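Local coordinates for protein dally-like, isoform A (Drosophila melanogaster, PDB 6XTZ) that is probably a cell-surface proteoglycan of the glypican family that binds Wnt and Hedgehog proteins and shields the palmitoleoyl lipid of Wnt to allow signalling at a distance, at residues S286-M291 with I441-V446. The protein carries 5 engineered substitutions. Numbering follows the deposited sequence.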
loop_
_atom_site.group_PDB
_atom_site.type_symbol
_atom_site.label_atom_id
_atom_site.label_comp_id
_atom_site.label_asym_id
_atom_site.label_seq_id
_atom_site.Cartn_x
_atom_site.Cartn_y
_atom_site.Cartn_z
ATOM N N SER A 286 9.857 -18.611 -1.782
ATOM C CA SER A 286 11.292 -18.689 -2.043
ATOM C C SER A 286 12.084 -17.738 -1.154
ATOM O O SER A 286 13.157 -18.095 -0.652
ATOM C CB SER A 286 11.572 -18.389 -3.515
ATOM O OG SER A 286 10.698 -19.118 -4.357
ATOM N N PHE A 287 11.582 -16.524 -0.953
ATOM C CA PHE A 287 12.319 -15.507 -0.218
ATOM C C PHE A 287 12.098 -15.585 1.286
ATOM O O PHE A 287 12.540 -14.688 2.010
ATOM C CB PHE A 287 11.949 -14.111 -0.726
ATOM C CG PHE A 287 12.467 -13.802 -2.106
ATOM C CD1 PHE A 287 13.224 -14.727 -2.809
ATOM C CD2 PHE A 287 12.205 -12.576 -2.694
ATOM C CE1 PHE A 287 13.698 -14.437 -4.076
ATOM C CE2 PHE A 287 12.677 -12.280 -3.958
ATOM C CZ PHE A 287 13.424 -13.211 -4.649
ATOM N N ASN A 288 11.425 -16.626 1.769
ATOM C CA ASN A 288 11.174 -16.753 3.198
ATOM C C ASN A 288 12.491 -16.899 3.951
ATOM O O ASN A 288 13.333 -17.732 3.601
ATOM C CB ASN A 288 10.264 -17.950 3.469
ATOM C CG ASN A 288 9.669 -17.926 4.863
ATOM O OD1 ASN A 288 10.376 -17.728 5.850
ATOM N ND2 ASN A 288 8.357 -18.116 4.949
ATOM N N ILE A 289 12.664 -16.081 4.992
ATOM C CA ILE A 289 13.912 -16.086 5.745
ATOM C C ILE A 289 14.111 -17.397 6.494
ATOM O O ILE A 289 15.239 -17.725 6.879
ATOM C CB ILE A 289 13.953 -14.882 6.705
ATOM C CG1 ILE A 289 15.384 -14.617 7.174
ATOM C CG2 ILE A 289 13.031 -15.110 7.895
ATOM C CD1 ILE A 289 16.365 -14.386 6.048
ATOM N N VAL A 290 13.042 -18.168 6.706
ATOM C CA VAL A 290 13.185 -19.466 7.354
ATOM C C VAL A 290 13.796 -20.479 6.392
ATOM O O VAL A 290 14.492 -21.410 6.817
ATOM C CB VAL A 290 11.822 -19.938 7.895
ATOM C CG1 VAL A 290 11.961 -21.249 8.649
ATOM C CG2 VAL A 290 11.214 -18.873 8.794
ATOM N N MET A 291 13.570 -20.309 5.088
ATOM C CA MET A 291 14.078 -21.246 4.095
ATOM C C MET A 291 15.590 -21.181 3.928
ATOM O O MET A 291 16.165 -22.089 3.321
ATOM C CB MET A 291 13.406 -20.997 2.743
ATOM C CG MET A 291 11.898 -21.186 2.756
ATOM S SD MET A 291 11.407 -22.843 3.270
ATOM C CE MET A 291 12.188 -23.839 2.000
ATOM N N ILE A 441 4.698 -17.146 13.056
ATOM C CA ILE A 441 3.919 -15.921 13.191
ATOM C C ILE A 441 4.295 -14.898 12.129
ATOM O O ILE A 441 3.490 -14.013 11.817
ATOM C CB ILE A 441 4.080 -15.321 14.600
ATOM C CG1 ILE A 441 5.517 -14.851 14.829
ATOM C CG2 ILE A 441 3.669 -16.335 15.659
ATOM C CD1 ILE A 441 5.709 -14.102 16.130
ATOM N N LEU A 442 5.501 -14.990 11.563
ATOM C CA LEU A 442 5.856 -14.104 10.461
ATOM C C LEU A 442 5.019 -14.411 9.227
ATOM O O LEU A 442 4.570 -13.495 8.530
ATOM C CB LEU A 442 7.346 -14.217 10.145
ATOM C CG LEU A 442 7.849 -13.345 8.992
ATOM C CD1 LEU A 442 7.515 -11.879 9.233
ATOM C CD2 LEU A 442 9.346 -13.533 8.797
ATOM N N ASP A 443 4.791 -15.695 8.944
ATOM C CA ASP A 443 3.892 -16.054 7.855
ATOM C C ASP A 443 2.461 -15.626 8.151
ATOM O O ASP A 443 1.719 -15.271 7.229
ATOM C CB ASP A 443 3.947 -17.559 7.594
ATOM C CG ASP A 443 5.331 -18.034 7.194
ATOM O OD1 ASP A 443 6.283 -17.227 7.243
ATOM O OD2 ASP A 443 5.464 -19.219 6.824
ATOM N N ARG A 444 2.061 -15.643 9.425
ATOM C CA ARG A 444 0.690 -15.288 9.780
ATOM C C ARG A 444 0.412 -13.811 9.527
ATOM O O ARG A 444 -0.663 -13.453 9.033
ATOM C CB ARG A 444 0.423 -15.642 11.244
ATOM C CG ARG A 444 0.569 -17.124 11.552
ATOM C CD ARG A 444 0.507 -17.400 13.047
ATOM N NE ARG A 444 -0.783 -17.040 13.627
ATOM C CZ ARG A 444 -1.102 -17.221 14.904
ATOM N NH1 ARG A 444 -0.223 -17.761 15.739
ATOM N NH2 ARG A 444 -2.299 -16.865 15.349
ATOM N N ILE A 445 1.365 -12.936 9.862
ATOM C CA ILE A 445 1.151 -11.512 9.633
ATOM C C ILE A 445 1.291 -11.178 8.153
ATOM O O ILE A 445 0.622 -10.266 7.649
ATOM C CB ILE A 445 2.107 -10.676 10.510
ATOM C CG1 ILE A 445 1.884 -9.177 10.289
ATOM C CG2 ILE A 445 3.553 -11.044 10.246
ATOM C CD1 ILE A 445 0.517 -8.691 10.702
ATOM N N VAL A 446 2.138 -11.913 7.426
ATOM C CA VAL A 446 2.239 -11.713 5.983
ATOM C C VAL A 446 0.945 -12.132 5.295
ATOM O O VAL A 446 0.456 -11.442 4.391
ATOM C CB VAL A 446 3.456 -12.470 5.420
ATOM C CG1 VAL A 446 3.400 -12.512 3.899
ATOM C CG2 VAL A 446 4.749 -11.811 5.875
#
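Asn288 reaches across to Asp443 through its amide nitrogen. Asn288 ND2 donates a moderately bent hydrogen bond to Asp443 OD1 at 3.2 Å, with an N-H...O angle of 149°. The donor meets OD1 on the syn side but lies out of the carboxylate plane. The amide and carboxylate planes are turned 68° apart, so the two groups do not lie flat on each other. Beside it, methyl CG2 of Ile289 touches methyl CD2 of Leu442 at 4.1 Å, the two side chains crossing at about a right angle. All four of these residues are buried.

The other end of the Asn288 amide is held within its own segment. Val290 N donates to Asn288 OD1 at 2.8 Å, a capping bond where the chain turns into the short helix 290-293. Both ends of the amide are thus used, which fixes its rotation. With chi1 at -165°, CG of Asn288 sits anti to the backbone N and beside the carbonyl carbon, which carries the amide out from the chain toward Asp443. An alanine here would remove both bonds, is likely to leave the buried Asp443 carboxylate without this donor, and would probably loosen the turn before Val290.

Further out, Leu442 also packs on Phe91 of helix 51-110, and Ile289 on Ser196 and Phe197 of helix 185-216. Ile289 and Val290 touch the bound O-palmitoleoyl serine. The contact joins a capped helix start to the first turn of helix 441-455, at the wall of the lipid pocket in the all-helical glypican core.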